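PDB 4L1M: E3 ubiquitin-protein ligase HERC2 from Homo sapiens, which probably catalyses the transfer of ubiquitin to target proteins, this chain being its first RCC1-like domain, a beta-propeller likely to serve in protein recognition. Local coordinates for residues 48-53 / 65-70; 58-63 / 77-82. All coordinates share one frame; numbering follows the deposited sequence. Where two conformers were deposited one is given.

Overall arrangement
Both contacts reach one blade of the seven-bladed RCC1-like propeller, the four-stranded antiparallel sheet of strands 55-60, 64-69, 74-78 and 87-88. Contact 1 (48-53 with 65-70) lays the short helix ahead of the blade over one side of strand 64-69; contact 2 (58-63 with 77-82) joins the loop after the first strand and the turn after the third. Their segments alternate along the chain, and their centres are 12 Å apart. Strand 64-69 bridges them through two probable hydrogen bonds, F65 N to Q77 O and L66 N to A59 O, both 2.9 Å. Sulfate ions, probably from the crystallisation liquor, lie about 5 Å and about 4 Å from the side chains of R70 and K63.

Contact 1 of 2, residues 48-53 / 65-70; sequences EGLANL and FLILSR
L50 puts its two methyls on different partners of the strand. CD2 rests on the end of I67, 4.0 Å from its CD1, while CD1 reaches the rim of the F65 ring, near the ring plane, at 4.1 Å from CE2. L50 and F65 come at each other from opposite directions, whereas L50 and I67 cross at about a right angle. Three residues on, L53 uses a single methyl, CD1, which meets I67 CG2 at 4.0 Å. I67 is thus shared: its CG1-CD1 arm serves L50 and its CG2 branch serves L53. With CG1 anti to the carbonyl carbon (chi1 -50°), CG2 lies anti to the backbone N, and the two branches part toward the two leucines. F65, I67 and S69 alternate along the strand, so all three face segment 48-53, while L66 and L68 pack on strand 97-101 of the next blade. This is a propeller blade with a different neighbour on each side: helix 48-51 shares its side with F376, whose ring meets that of F65 and which belongs to the blade of strand 374-379, built from both chain ends and closing the ring. Beyond the leucines the contact turns polar. L53 O lies against S69 CB, and in the conformer given S69 OG is hydrogen-bonded to R73 O. The same carbonyl takes a hydrogen bond from R70 NH1 (3.0 Å, 163° at the hydrogen). L53 O sits at the edge of the guanidinium, almost in its plane, but the nitrogen stands above the carbonyl plane and away from the lone-pair directions. In R70 chi1 sets CD beside L53 O, and the bend at chi2 (-71°) turns the guanidinium toward it.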
ATOM      1  N   GLU A  48      -5.632  14.637 -17.303  1.00 62.77           N
ATOM      2  CA  GLU A  48      -5.006  15.963 -17.215  1.00 66.09           C
ATOM      3  C   GLU A  48      -5.435  16.696 -15.942  1.00 63.84           C
ATOM      4  O   GLU A  48      -4.697  17.518 -15.406  1.00 63.76           O
ATOM      5  CB  GLU A  48      -5.294  16.828 -18.445  1.00 71.27           C
ATOM      6  CG  GLU A  48      -4.744  16.282 -19.757  1.00 76.57           C
ATOM      7  CD  GLU A  48      -5.770  15.492 -20.546  1.00 80.21           C
ATOM      8  OE1 GLU A  48      -6.837  15.159 -19.973  1.00 83.96           O
ATOM      9  OE2 GLU A  48      -5.518  15.217 -21.742  1.00 81.67           O
ATOM     10  N   GLY A  49      -6.640  16.404 -15.476  1.00 62.80           N
ATOM     11  CA  GLY A  49      -7.140  16.975 -14.228  1.00 61.89           C
ATOM     12  C   GLY A  49      -6.203  16.732 -13.061  1.00 60.22           C
ATOM     13  O   GLY A  49      -5.985  17.622 -12.256  1.00 62.57           O
ATOM     14  N   LEU A  50      -5.612  15.538 -13.008  1.00 57.84           N
ATOM     15  CA  LEU A  50      -4.627  15.185 -11.982  1.00 54.42           C
ATOM     16  C   LEU A  50      -3.242  15.775 -12.216  1.00 53.02           C
ATOM     17  O   LEU A  50      -2.547  16.110 -11.276  1.00 50.54           O
ATOM     18  CB  LEU A  50      -4.481  13.669 -11.908  1.00 54.52           C
ATOM     19  CG  LEU A  50      -5.740  12.904 -11.541  1.00 54.84           C
ATOM     20  CD1 LEU A  50      -5.459  11.414 -11.549  1.00 53.90           C
ATOM     21  CD2 LEU A  50      -6.278  13.333 -10.177  1.00 54.80           C
ATOM     22  N   ALA A  51      -2.841  15.890 -13.472  1.00 54.33           N
ATOM     23  CA  ALA A  51      -1.530  16.412 -13.806  1.00 55.25           C
ATOM     24  C   ALA A  51      -1.369  17.857 -13.328  1.00 56.62           C
ATOM     25  O   ALA A  51      -0.268  18.252 -12.920  1.00 58.82           O
ATOM     26  CB  ALA A  51      -1.294  16.320 -15.305  1.00 57.07           C
ATOM     27  N   ASN A  52      -2.449  18.645 -13.396  1.00 56.37           N
ATOM     28  CA  ASN A  52      -2.432  20.046 -12.923  1.00 58.06           C
ATOM     29  C   ASN A  52      -1.959  20.176 -11.480  1.00 55.40           C
ATOM     30  O   ASN A  52      -1.265  21.119 -11.119  1.00 55.76           O
ATOM     31  CB  ASN A  52      -3.819  20.678 -13.041  1.00 59.70           C
ATOM     32  CG  ASN A  52      -4.261  20.891 -14.485  1.00 63.36           C
ATOM     33  OD1 ASN A  52      -3.519  20.631 -15.431  1.00 65.79           O
ATOM     34  ND2 ASN A  52      -5.481  21.387 -14.658  1.00 66.83           N
ATOM     35  N   LEU A  53      -2.305  19.192 -10.668  1.00 52.26           N
ATOM     36  CA  LEU A  53      -1.925  19.186  -9.269  1.00 49.80           C
ATOM     37  C   LEU A  53      -0.423  19.001  -9.041  1.00 49.71           C
ATOM     38  O   LEU A  53       0.114  19.471  -8.041  1.00 48.45           O
ATOM     39  CB  LEU A  53      -2.655  18.068  -8.536  1.00 47.45           C
ATOM     40  CG  LEU A  53      -4.174  17.918  -8.672  1.00 47.15           C
ATOM     41  CD1 LEU A  53      -4.670  16.978  -7.580  1.00 45.84           C
ATOM     42  CD2 LEU A  53      -4.920  19.231  -8.587  1.00 48.70           C
ATOM     43  N   PHE A  65      -9.809   7.885  -4.098  1.00 40.32           N
ATOM     44  CA  PHE A  65      -8.377   7.968  -3.899  1.00 39.51           C
ATOM     45  C   PHE A  65      -7.965   9.357  -3.491  1.00 40.55           C
ATOM     46  O   PHE A  65      -8.640  10.336  -3.815  1.00 42.82           O
ATOM     47  CB  PHE A  65      -7.572   7.477  -5.122  1.00 38.44           C
ATOM     48  CG  PHE A  65      -7.818   8.248  -6.398  1.00 39.55           C
ATOM     49  CD1 PHE A  65      -8.971   8.085  -7.110  1.00 40.88           C
ATOM     50  CD2 PHE A  65      -6.845   9.079  -6.923  1.00 39.80           C
ATOM     51  CE1 PHE A  65      -9.176   8.779  -8.300  1.00 42.37           C
ATOM     52  CE2 PHE A  65      -7.043   9.757  -8.110  1.00 40.94           C
ATOM     53  CZ  PHE A  65      -8.207   9.604  -8.800  1.00 41.70           C
ATOM     54  N   LEU A  66      -6.856   9.402  -2.764  1.00 39.36           N
ATOM     55  CA  LEU A  66      -6.236  10.617  -2.345  1.00 40.69           C
ATOM     56  C   LEU A  66      -5.062  10.894  -3.255  1.00 42.83           C
ATOM     57  O   LEU A  66      -4.366   9.962  -3.688  1.00 42.32           O
ATOM     58  CB  LEU A  66      -5.708  10.472  -0.923  1.00 39.18           C
ATOM     59  CG  LEU A  66      -6.717  10.324   0.210  1.00 38.79           C
ATOM     60  CD1 LEU A  66      -5.984  10.372   1.522  1.00 38.06           C
ATOM     61  CD2 LEU A  66      -7.776  11.421   0.187  1.00 41.31           C
ATOM     62  N   ILE A  67      -4.830  12.173  -3.534  1.00 43.77           N
ATOM     63  CA  ILE A  67      -3.681  12.593  -4.330  1.00 43.91           C
ATOM     64  C   ILE A  67      -2.893  13.609  -3.536  1.00 44.19           C
ATOM     65  O   ILE A  67      -3.472  14.567  -3.032  1.00 46.98           O
ATOM     66  CB  ILE A  67      -4.128  13.257  -5.632  1.00 45.27           C
ATOM     67  CG1 ILE A  67      -5.159  12.400  -6.374  1.00 45.93           C
ATOM     68  CG2 ILE A  67      -2.949  13.512  -6.528  1.00 46.82           C
ATOM     69  CD1 ILE A  67      -6.600  12.857  -6.187  1.00 46.08           C
ATOM     70  N   LEU A  68      -1.582  13.412  -3.424  1.00 43.43           N
ATOM     71  CA  LEU A  68      -0.710  14.379  -2.763  1.00 43.39           C
ATOM     72  C   LEU A  68      -0.023  15.210  -3.840  1.00 45.23           C
ATOM     73  O   LEU A  68       0.549  14.636  -4.769  1.00 46.33           O
ATOM     74  CB  LEU A  68       0.342  13.655  -1.939  1.00 42.56           C
ATOM     75  CG  LEU A  68       1.359  14.546  -1.215  1.00 43.16           C
ATOM     76  CD1 LEU A  68       0.630  15.431  -0.228  1.00 42.72           C
ATOM     77  CD2 LEU A  68       2.441  13.726  -0.515  1.00 42.04           C
ATOM     78  N   SER A  69      -0.061  16.540  -3.691  1.00 45.38           N
ATOM     79  CA  SER A  69       0.521  17.462  -4.671  0.50 46.67           C
ATOM     80  C   SER A  69       1.910  17.892  -4.263  1.00 47.26           C
ATOM     81  O   SER A  69       2.266  17.853  -3.073  1.00 47.27           O
ATOM     82  CB  SER A  69      -0.311  18.732  -4.806  0.50 47.71           C
ATOM     83  OG  SER A  69      -1.557  18.585  -4.197  0.50 46.92           O
ATOM     84  N   ARG A  70       2.704  18.306  -5.253  1.00 47.66           N
ATOM     85  CA  ARG A  70       4.070  18.808  -5.036  1.00 48.57           C
ATOM     86  C   ARG A  70       4.111  19.845  -3.893  1.00 49.22           C
ATOM     87  O   ARG A  70       5.057  19.856  -3.089  1.00 48.72           O
ATOM     88  CB  ARG A  70       4.637  19.370  -6.352  1.00 50.18           C
ATOM     89  CG  ARG A  70       4.323  20.814  -6.666  1.00 51.89           C
ATOM     90  CD  ARG A  70       2.882  21.094  -7.041  1.00 51.65           C
ATOM     91  NE  ARG A  70       2.688  22.555  -7.107  1.00 53.97           N
ATOM     92  CZ  ARG A  70       1.533  23.165  -7.374  1.00 54.26           C
ATOM     93  NH1 ARG A  70       0.435  22.458  -7.626  1.00 52.26           N
ATOM     94  NH2 ARG A  70       1.485  24.510  -7.406  1.00 56.75           N
TER

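Contact 2 of 2, residues 58-63 / 77-82; sequences IACAEK and QAYNSD
Y79 holds CG anti to its carbonyl carbon (chi1 -58°), which lays the ring along loop 61-63 and carries OH to A61 O. C60 CB approaches the ring edge at the same hydroxyl, 3.2 Å from OH, with SG standing farther off. The phenol gives A61 O a hydrogen bond (OH to O, 2.6 Å), the acceptor lying at the ring edge and in its plane. E62 O also meets that edge, 3.3 Å from CE2. At the far end of the loop K63 O accepts Y79 N (3.1 Å, 162° at the hydrogen) and has A78 CA at 3.5 Å in a CA-H...O contact. Loop 61-63 and the type I turn A78-S81, which follows strand 74-78, thus meet at the same end of one propeller blade; Y79 also touches P372 and Q374 of the neighbouring blade that holds strand 374-379. Outside the ring, K63 NZ forms a salt bridge with E62 OE1, approaching from above the carboxylate plane. Y79 donates to two loop carbonyls, through backbone and phenol; the phenol bond probably holds the direction of the side chain, contacts at the ring edge limit its turning, and the buried hydroxyl has a main-chain acceptor.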
ATOM      1  N   ILE A  58      -0.218   8.792  -4.812  1.00 46.27           N
ATOM      2  CA  ILE A  58      -1.622   8.486  -4.851  1.00 45.11           C
ATOM      3  C   ILE A  58      -1.907   7.307  -3.925  1.00 43.31           C
ATOM      4  O   ILE A  58      -1.288   6.265  -4.053  1.00 42.82           O
ATOM      5  CB  ILE A  58      -2.068   8.093  -6.277  1.00 47.85           C
ATOM      6  CG1 ILE A  58      -1.985   9.293  -7.198  1.00 48.23           C
ATOM      7  CG2 ILE A  58      -3.491   7.512  -6.254  1.00 49.06           C
ATOM      8  CD1 ILE A  58      -2.447   9.041  -8.612  1.00 49.70           C
ATOM      9  N   ALA A  59      -2.867   7.478  -3.019  1.00 42.56           N
ATOM     10  CA  ALA A  59      -3.282   6.438  -2.095  1.00 39.54           C
ATOM     11  C   ALA A  59      -4.724   6.025  -2.411  1.00 40.79           C
ATOM     12  O   ALA A  59      -5.646   6.810  -2.284  1.00 41.98           O
ATOM     13  CB  ALA A  59      -3.182   6.930  -0.677  1.00 38.22           C
ATOM     14  N   CYS A  60      -4.886   4.780  -2.830  1.00 40.88           N
ATOM     15  CA  CYS A  60      -6.138   4.297  -3.314  1.00 41.76           C
ATOM     16  C   CYS A  60      -6.926   3.649  -2.185  1.00 41.30           C
ATOM     17  O   CYS A  60      -6.464   2.693  -1.578  1.00 40.60           O
ATOM     18  CB  CYS A  60      -5.883   3.288  -4.430  1.00 42.78           C
ATOM     19  SG  CYS A  60      -5.257   4.038  -5.963  1.00 45.19           S
ATOM     20  N   ALA A  61      -8.120   4.171  -1.927  1.00 41.36           N
ATOM     21  CA  ALA A  61      -9.054   3.521  -1.017  1.00 41.31           C
ATOM     22  C   ALA A  61     -10.081   2.740  -1.835  1.00 42.34           C
ATOM     23  O   ALA A  61      -9.887   2.520  -3.034  1.00 42.91           O
ATOM     24  CB  ALA A  61      -9.713   4.535  -0.113  1.00 41.64           C
ATOM     25  N   GLU A  62     -11.158   2.301  -1.204  1.00 45.06           N
ATOM     26  CA  GLU A  62     -12.128   1.451  -1.903  1.00 48.94           C
ATOM     27  C   GLU A  62     -13.037   2.187  -2.885  1.00 48.95           C
ATOM     28  O   GLU A  62     -13.261   1.680  -3.983  1.00 49.98           O
ATOM     29  CB  GLU A  62     -12.980   0.662  -0.925  1.00 51.52           C
ATOM     30  CG  GLU A  62     -13.679  -0.520  -1.594  1.00 56.04           C
ATOM     31  CD  GLU A  62     -14.800  -1.093  -0.751  1.00 56.16           C
ATOM     32  OE1 GLU A  62     -15.915  -0.523  -0.781  1.00 59.03           O
ATOM     33  OE2 GLU A  62     -14.560  -2.107  -0.066  1.00 53.92           O
ATOM     34  N   LYS A  63     -13.576   3.343  -2.497  1.00 47.79           N
ATOM     35  CA  LYS A  63     -14.471   4.103  -3.395  1.00 50.66           C
ATOM     36  C   LYS A  63     -13.833   5.369  -3.938  1.00 47.88           C
ATOM     37  O   LYS A  63     -14.383   6.015  -4.818  1.00 49.91           O
ATOM     38  CB  LYS A  63     -15.773   4.503  -2.679  1.00 55.58           C
ATOM     39  CG  LYS A  63     -16.572   3.369  -2.053  1.00 60.60           C
ATOM     40  CD  LYS A  63     -17.152   2.401  -3.085  1.00 67.06           C
ATOM     41  CE  LYS A  63     -18.265   1.541  -2.459  1.00 74.17           C
ATOM     42  NZ  LYS A  63     -18.189   0.100  -2.842  1.00 75.69           N
ATOM     43  N   GLN A  77     -10.764  12.236  -4.869  1.00 37.14           N
ATOM     44  CA  GLN A  77     -11.592  11.986  -6.031  1.00 38.05           C
ATOM     45  C   GLN A  77     -12.219  10.589  -5.913  1.00 39.02           C
ATOM     46  O   GLN A  77     -11.536   9.627  -5.552  1.00 37.63           O
ATOM     47  CB  GLN A  77     -10.719  12.037  -7.274  1.00 37.71           C
ATOM     48  CG  GLN A  77     -11.402  11.652  -8.580  1.00 38.70           C
ATOM     49  CD  GLN A  77     -12.366  12.698  -9.087  1.00 40.40           C
ATOM     50  OE1 GLN A  77     -12.121  13.889  -8.993  1.00 40.64           O
ATOM     51  NE2 GLN A  77     -13.470  12.253  -9.654  1.00 42.11           N
ATOM     52  N   ALA A  78     -13.501  10.465  -6.276  1.00 41.29           N
ATOM     53  CA  ALA A  78     -14.163   9.141  -6.332  1.00 41.60           C
ATOM     54  C   ALA A  78     -13.894   8.478  -7.672  1.00 42.61           C
ATOM     55  O   ALA A  78     -13.876   9.140  -8.703  1.00 44.74           O
ATOM     56  CB  ALA A  78     -15.673   9.277  -6.117  1.00 42.27           C
ATOM     57  N   TYR A  79     -13.747   7.163  -7.661  1.00 42.45           N
ATOM     58  CA  TYR A  79     -13.548   6.401  -8.891  1.00 42.86           C
ATOM     59  C   TYR A  79     -14.733   6.472  -9.794  1.00 46.34           C
ATOM     60  O   TYR A  79     -14.580   6.479 -11.012  1.00 48.41           O
ATOM     61  CB  TYR A  79     -13.305   4.911  -8.588  1.00 42.05           C
ATOM     62  CG  TYR A  79     -12.137   4.602  -7.690  1.00 39.38           C
ATOM     63  CD1 TYR A  79     -10.853   5.040  -7.995  1.00 39.63           C
ATOM     64  CD2 TYR A  79     -12.311   3.858  -6.562  1.00 39.02           C
ATOM     65  CE1 TYR A  79      -9.777   4.750  -7.170  1.00 38.71           C
ATOM     66  CE2 TYR A  79     -11.237   3.531  -5.740  1.00 38.82           C
ATOM     67  CZ  TYR A  79      -9.974   3.980  -6.035  1.00 37.50           C
ATOM     68  OH  TYR A  79      -8.952   3.650  -5.178  1.00 34.81           O
ATOM     69  N   ASN A  80     -15.925   6.475  -9.211  1.00 51.35           N
ATOM     70  CA  ASN A  80     -17.153   6.370  -9.995  1.00 58.15           C
ATOM     71  C   ASN A  80     -17.930   7.664 -10.115  1.00 60.34           C
ATOM     72  O   ASN A  80     -19.102   7.649 -10.448  1.00 62.35           O
ATOM     73  CB  ASN A  80     -18.064   5.264  -9.451  1.00 61.28           C
ATOM     74  CG  ASN A  80     -19.015   4.731 -10.514  1.00 69.83           C
ATOM     75  OD1 ASN A  80     -18.604   4.420 -11.640  1.00 75.29           O
ATOM     76  ND2 ASN A  80     -20.303   4.645 -10.174  1.00 75.19           N
ATOM     77  N   SER A  81     -17.281   8.789  -9.856  1.00 62.27           N
ATOM     78  CA  SER A  81     -17.870  10.097 -10.164  1.00 65.63           C
ATOM     79  C   SER A  81     -18.005  10.282 -11.677  1.00 67.59           C
ATOM     80  O   SER A  81     -17.268   9.684 -12.445  1.00 66.64           O
ATOM     81  CB  SER A  81     -17.055  11.238  -9.501  1.00 66.05           C
ATOM     82  OG  SER A  81     -17.657  12.503  -9.734  1.00 76.62           O
ATOM     83  N   ASP A  82     -18.968  11.097 -12.096  1.00 72.17           N
ATOM     84  CA  ASP A  82     -19.197  11.371 -13.529  1.00 77.55           C
ATOM     85  C   ASP A  82     -18.138  12.334 -14.095  1.00 74.31           C
ATOM     86  O   ASP A  82     -17.858  12.333 -15.298  1.00 73.27           O
ATOM     87  CB  ASP A  82     -20.643  11.900 -13.783  1.00 82.73           C
ATOM     88  CG  ASP A  82     -21.020  13.103 -12.897  1.00 87.33           C
ATOM     89  OD1 ASP A  82     -20.354  13.330 -11.861  1.00 90.28           O
ATOM     90  OD2 ASP A  82     -21.994  13.815 -13.236  1.00 92.57           O
TER